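Local atomic coordinates of putative uncharacterized protein (Enterobacter cloacae, PDB entry 4HFK), a protein that probably serves as the immunity protein of a type VI secretion amidase, binding the toxin and shielding the cell that produces it. Residues B[18-21]-B[22-26]; B[50-53]-B[54-58]; B[80-83]-B[84-88]. All blocks are in the same frame, centred on the assembly; numbering follows the deposited sequence.

Overall arrangement
The fold is all-alpha, four helices joined by loops, with the contacts in series: contact 1 within helix 11-27, contact 2 at the start of helix 52-66 and contact 3 in helix 79-87. Contact 1 lies about 4 Å from the chain centre and touches both others, whose centres are about 14 Å (contact 2) and 9 Å (contact 3) from its own. Trp18 meets Phe55 edge to face, and Gln20 NE2 probably bonds to Thr84 OG1. Contacts 2 and 3, about 18 Å apart between centres, occupy opposite sides of the chain centre. Contacts 1 and 3 reach the second subunit, whereas contacts 1 and 2 meet the other protein, consistent with separate dimer and partner surfaces.

Contact 1. Residues B[18-21]-B[22-26]; sequences WVQN and RCIGK
The side chain of Arg22 runs beside Trp18, one turn back on helix 11-27. Its CB lies 3.3 Å from Trp18 O, the carbonyl that accepts the Arg22 N bond at 2.9 Å. With CG anti to the backbone N (chi1 178°) and a bend at chi2, the chain brings CD against the outer benzene end of the indole, 3.5 Å from Trp18 CZ2 and 3.6 Å from CH2. Beyond CD the guanidinium follows the same direction as the indole, their planes only 15° apart, and NE forms a salt bridge with Asp59. NH2 reaches a backbone of the other protein, so the arginine links helix 52-66 with the partner surface.

On another side of the helix, Ile24 CD1 packs 3.4 Å from Gln20 OE1 as the two side chains cross. Gln20 NE2 donates to Gln20 OE1 of the second subunit, and Ile24 meets its own counterpart there. Helix 11-27 is thus a central element of the helical bundle: Trp18 packs on helix 31-47, Cys23 touches Ile62 of helix 52-66, and Cys23 and Ile24 both rest on Cys83 of helix 79-87.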
# COMPACT_ATOMS: atom_id res chain seq x y z
N TRP B 18 4.82 7.24 -1.26
CA TRP B 18 5.92 7.05 -2.20
C TRP B 18 6.77 5.86 -1.78
O TRP B 18 7.04 4.94 -2.58
CB TRP B 18 6.79 8.30 -2.34
CG TRP B 18 7.91 8.11 -3.36
CD1 TRP B 18 7.83 8.30 -4.72
CD2 TRP B 18 9.25 7.66 -3.10
NE1 TRP B 18 9.05 8.02 -5.31
CE2 TRP B 18 9.93 7.62 -4.34
CE3 TRP B 18 9.95 7.30 -1.94
CZ2 TRP B 18 11.27 7.23 -4.45
CZ3 TRP B 18 11.28 6.92 -2.05
CH2 TRP B 18 11.93 6.89 -3.30
N VAL B 19 7.20 5.86 -0.52
CA VAL B 19 8.07 4.79 -0.01
C VAL B 19 7.38 3.44 -0.12
O VAL B 19 7.99 2.45 -0.56
CB VAL B 19 8.50 5.03 1.46
CG1 VAL B 19 9.22 3.79 2.02
CG2 VAL B 19 9.39 6.27 1.57
N GLN B 20 6.11 3.39 0.27
CA GLN B 20 5.36 2.13 0.25
C GLN B 20 5.20 1.60 -1.18
O GLN B 20 5.45 0.43 -1.45
CB GLN B 20 3.99 2.30 0.90
CG GLN B 20 3.38 0.98 1.42
CD GLN B 20 2.12 0.57 0.68
OE1 GLN B 20 1.77 1.14 -0.34
NE2 GLN B 20 1.41 -0.43 1.22
N ASN B 21 4.78 2.48 -2.09
CA ASN B 21 4.54 2.08 -3.47
C ASN B 21 5.84 1.60 -4.12
O ASN B 21 5.86 0.61 -4.85
CB ASN B 21 3.96 3.23 -4.29
CG ASN B 21 2.50 3.50 -3.96
OD1 ASN B 21 1.87 4.33 -4.63
ND2 ASN B 21 1.97 2.84 -2.93
N ARG B 22 6.92 2.31 -3.84
CA ARG B 22 8.23 1.91 -4.34
C ARG B 22 8.68 0.57 -3.75
O ARG B 22 9.29 -0.26 -4.45
CB ARG B 22 9.25 3.01 -4.06
CG ARG B 22 10.63 2.64 -4.51
CD ARG B 22 11.30 3.83 -5.17
NE ARG B 22 12.65 3.47 -5.61
CZ ARG B 22 12.97 3.22 -6.87
NH1 ARG B 22 12.06 3.31 -7.83
NH2 ARG B 22 14.22 2.90 -7.18
N CYS B 23 8.40 0.33 -2.47
CA CYS B 23 8.70 -0.98 -1.88
C CYS B 23 7.95 -2.09 -2.60
O CYS B 23 8.52 -3.13 -2.91
CB CYS B 23 8.34 -1.02 -0.40
SG CYS B 23 9.48 -0.21 0.67
N ILE B 24 6.66 -1.87 -2.84
CA ILE B 24 5.83 -2.84 -3.56
C ILE B 24 6.46 -3.17 -4.91
O ILE B 24 6.50 -4.33 -5.31
CB ILE B 24 4.39 -2.33 -3.74
CG1 ILE B 24 3.69 -2.28 -2.37
CG2 ILE B 24 3.61 -3.23 -4.68
CD1 ILE B 24 2.35 -1.57 -2.38
N GLY B 25 6.97 -2.14 -5.58
CA GLY B 25 7.62 -2.32 -6.87
C GLY B 25 8.87 -3.18 -6.77
O GLY B 25 9.18 -3.95 -7.68
N LYS B 26 9.59 -3.05 -5.66
CA LYS B 26 10.80 -3.84 -5.46
C LYS B 26 10.53 -5.30 -5.10
O LYS B 26 11.35 -6.16 -5.40
CB LYS B 26 11.68 -3.20 -4.37
CG LYS B 26 12.32 -1.89 -4.79
CD LYS B 26 13.28 -1.39 -3.72
CE LYS B 26 13.83 -0.02 -4.09
NZ LYS B 26 14.47 -0.03 -5.45

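Contact 2. Residues B[50-53]-B[54-58]; sequences LPAE and NFEKA
Ala52 O is gripped by two backbone amides, Glu56 N at 3.0 Å along a nearly straight bond in the carbonyl plane, and Phe55 N at 2.8 Å in a weak, strongly bent one. This is the first turn of helix 52-66, entered from the extended Leu50-Pro51 segment. Just before it, Pro51 O accepts Asn54 N at 3.1 Å, an i to i+3 bond whose donor stands 52° out of the carbonyl plane, well off a lone pair.

The Phe55 ring lies edge-on to this entry, its CD2-CE2 side against the backbone. Three carbonyls lie along its rim, with Pro51 O 3.3 Å from Phe55 CD2 and Leu50 O 3.6 Å from Phe55 CE2, an approach that would set the partial negative charge of the oxygens against the slightly positive C-H edge. Leu50 CB packs on CE2, while Phe15 of helix 11-27 meets the Phe55 ring edge to face. Asn54 comes across Leu50 at about a right angle, and its ND2 donates to Leu95 O and Ser97 O, tying the helix start to the C-terminal segment.

Glu56 extends back past Ala52. Its carboxylate is held by the other protein, through a salt bridge from OE1 to a basic side chain and a hydrogen bond between OE2 and a polar one; Leu50 O also accepts from a basic side chain of that chain. The start of this helix therefore helps to form the binding surface for the partner, which is probably the amidase.

On the exposed flank, Glu53 and Lys57 run side by side, both extended beyond CG. Lys57 N bonds to Glu53 O, and Lys57 NZ forms a salt bridge with Glu53 OE2 at 3.2 Å, its hydrogen bond weak, the carboxylate oxygen lying equally close to Lys57 CE.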
# COMPACT_ATOMS: atom_id res chain seq x y z
N LEU B 50 9.34 17.69 -1.25
CA LEU B 50 10.67 17.38 -0.74
C LEU B 50 11.72 17.36 -1.87
O LEU B 50 11.38 17.07 -3.02
CB LEU B 50 10.66 16.04 0.00
CG LEU B 50 9.94 16.04 1.35
CD1 LEU B 50 9.86 14.63 1.91
CD2 LEU B 50 10.63 16.98 2.35
N PRO B 51 12.98 17.69 -1.55
CA PRO B 51 14.08 17.62 -2.52
C PRO B 51 14.33 16.19 -2.99
O PRO B 51 14.03 15.23 -2.27
CB PRO B 51 15.30 18.11 -1.73
CG PRO B 51 14.71 19.01 -0.64
CD PRO B 51 13.40 18.31 -0.28
N ALA B 52 14.91 16.05 -4.19
CA ALA B 52 15.21 14.74 -4.75
C ALA B 52 16.03 13.87 -3.82
O ALA B 52 15.78 12.66 -3.70
CB ALA B 52 15.94 14.92 -6.07
N GLU B 53 17.01 14.49 -3.16
CA GLU B 53 17.96 13.80 -2.28
C GLU B 53 17.25 12.96 -1.22
O GLU B 53 17.72 11.88 -0.85
CB GLU B 53 18.86 14.84 -1.60
CG GLU B 53 20.08 14.28 -0.88
CD GLU B 53 20.79 15.32 -0.03
OE1 GLU B 53 20.34 16.49 -0.01
OE2 GLU B 53 21.81 14.97 0.61
N ASN B 54 16.11 13.45 -0.73
CA ASN B 54 15.34 12.69 0.26
C ASN B 54 14.88 11.35 -0.30
O ASN B 54 14.94 10.32 0.38
CB ASN B 54 14.13 13.49 0.75
CG ASN B 54 14.53 14.73 1.52
OD1 ASN B 54 15.37 15.50 1.06
ND2 ASN B 54 13.96 14.92 2.72
N PHE B 55 14.44 11.37 -1.55
CA PHE B 55 13.98 10.17 -2.23
C PHE B 55 15.14 9.23 -2.57
O PHE B 55 15.01 8.00 -2.45
CB PHE B 55 13.20 10.57 -3.50
CG PHE B 55 11.95 11.36 -3.20
CD1 PHE B 55 10.74 10.72 -2.99
CD2 PHE B 55 12.00 12.75 -3.11
CE1 PHE B 55 9.59 11.45 -2.71
CE2 PHE B 55 10.86 13.48 -2.83
CZ PHE B 55 9.66 12.84 -2.62
N GLU B 56 16.27 9.81 -2.97
CA GLU B 56 17.47 9.03 -3.27
C GLU B 56 17.95 8.28 -2.03
O GLU B 56 18.20 7.08 -2.09
CB GLU B 56 18.60 9.94 -3.80
CG GLU B 56 18.23 10.72 -5.07
CD GLU B 56 19.28 11.74 -5.45
OE1 GLU B 56 20.39 11.72 -4.87
OE2 GLU B 56 18.99 12.58 -6.33
N LYS B 57 18.06 8.98 -0.90
CA LYS B 57 18.45 8.33 0.35
C LYS B 57 17.41 7.30 0.81
O LYS B 57 17.76 6.22 1.28
CB LYS B 57 18.68 9.37 1.45
CG LYS B 57 19.85 10.31 1.16
CD LYS B 57 20.12 11.21 2.35
CE LYS B 57 21.31 12.13 2.08
NZ LYS B 57 21.52 13.07 3.22
N ALA B 58 16.13 7.64 0.67
CA ALA B 58 15.05 6.74 1.07
C ALA B 58 15.12 5.42 0.31
O ALA B 58 14.83 4.36 0.86
CB ALA B 58 13.70 7.41 0.86

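Contact 3. Residues B[80-83]-B[84-88]; sequences ILKC and TLIAN
Leu81 and Leu85 make the tightest apolar touch along this stretch of helix. One methyl of Leu81, CD2, is pushed into the branch of Leu85, 3.5 Å from Leu85 CG and 3.7 Å from Leu85 CD2. The approach is oblique, with Leu81 CG anti to its amide nitrogen (chi1 -153°) and Leu85 CG anti to its carbonyl carbon (chi1 -61°).

Next to this pair, Lys82 and Ile86 lie alongside each other and point the same way, Lys82 CG 3.9 Å from Ile86 CD1. A bend at chi3 then lets the lysine depart from the isoleucine, and its ammonium is gripped by Gln79 OE1 and the carbonyls of Leu66 and Gln68. This is the last of the four helices of the all-alpha fold, held by its lysine to the end of helix 52-66 and the residues beyond. The backbone beneath is regular: Ile86 N meets Lys82 O at 2.8 Å. At the start of this short helix, where amides lack acceptors within the helix, Ile80 N and Leu81 N bond to Asp36 and Ser40 of the second subunit, making the turn part of the dimer interface.

On the face bearing Thr84 the link is through water rather than direct side-chain packing. A water molecule bridges successive turns, donating to Ile80 O at 2.9 Å and lying 2.6 Å from Thr84 OG1, which stands 4.2 Å from the same carbonyl. Thr84 OG1 also accepts from Gln20 NE2 of helix 11-27. At the partly exposed end of the helix, Asn88 leaves the helical conformation and its side chain turns back. Its ND2 donates to Thr84 O at 2.9 Å with an N-H...O angle of 165°, while Asn88 N approaches that oxygen from the opposite face of the carbonyl plane.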
# COMPACT_ATOMS: atom_id res chain seq x y z
N ILE B 80 4.01 -7.34 1.74
CA ILE B 80 3.09 -6.22 1.53
C ILE B 80 2.95 -5.44 2.84
O ILE B 80 3.00 -4.20 2.85
CB ILE B 80 1.71 -6.70 1.03
CG1 ILE B 80 1.80 -7.14 -0.43
CG2 ILE B 80 0.65 -5.60 1.20
CD1 ILE B 80 2.14 -6.00 -1.40
N LEU B 81 2.79 -6.17 3.94
CA LEU B 81 2.76 -5.53 5.24
C LEU B 81 4.10 -4.85 5.51
O LEU B 81 4.13 -3.70 5.97
CB LEU B 81 2.43 -6.53 6.36
CG LEU B 81 1.74 -5.90 7.58
CD1 LEU B 81 0.98 -6.96 8.37
CD2 LEU B 81 2.74 -5.25 8.49
N LYS B 82 5.19 -5.54 5.22
CA LYS B 82 6.53 -4.97 5.43
C LYS B 82 6.71 -3.63 4.70
O LYS B 82 7.33 -2.71 5.24
CB LYS B 82 7.63 -5.96 4.99
CG LYS B 82 9.05 -5.48 5.34
CD LYS B 82 10.15 -6.27 4.62
CE LYS B 82 9.90 -7.77 4.63
NZ LYS B 82 10.83 -8.49 3.69
N CYS B 83 6.17 -3.52 3.49
CA CYS B 83 6.24 -2.25 2.76
C CYS B 83 5.66 -1.09 3.61
O CYS B 83 6.19 0.02 3.60
CB CYS B 83 5.49 -2.35 1.43
SG CYS B 83 6.22 -3.54 0.24
N THR B 84 4.58 -1.35 4.34
CA THR B 84 4.00 -0.30 5.17
C THR B 84 4.87 -0.06 6.40
O THR B 84 5.08 1.09 6.81
CB THR B 84 2.55 -0.62 5.57
OG1 THR B 84 1.72 -0.52 4.41
CG2 THR B 84 2.04 0.38 6.61
N LEU B 85 5.41 -1.13 6.98
CA LEU B 85 6.28 -0.98 8.15
C LEU B 85 7.47 -0.12 7.79
O LEU B 85 7.88 0.76 8.56
CB LEU B 85 6.73 -2.34 8.69
CG LEU B 85 5.61 -3.27 9.15
CD1 LEU B 85 6.17 -4.51 9.82
CD2 LEU B 85 4.64 -2.55 10.09
N ILE B 86 8.03 -0.37 6.61
CA ILE B 86 9.19 0.38 6.14
C ILE B 86 8.85 1.86 5.94
O ILE B 86 9.61 2.74 6.35
CB ILE B 86 9.76 -0.23 4.83
CG1 ILE B 86 10.48 -1.55 5.16
CG2 ILE B 86 10.72 0.74 4.14
CD1 ILE B 86 10.92 -2.37 3.92
N ALA B 87 7.70 2.13 5.31
CA ALA B 87 7.27 3.51 5.06
C ALA B 87 7.15 4.31 6.36
O ALA B 87 7.37 5.53 6.39
CB ALA B 87 5.95 3.52 4.31
N ASN B 88 6.79 3.62 7.43
CA ASN B 88 6.56 4.26 8.73
C ASN B 88 7.67 4.02 9.74
O ASN B 88 7.47 4.21 10.95
CB ASN B 88 5.22 3.79 9.30
CG ASN B 88 4.05 4.31 8.50
OD1 ASN B 88 3.60 5.43 8.71
ND2 ASN B 88 3.58 3.51 7.53
O HOH W 1 0.80 -2.92 4.17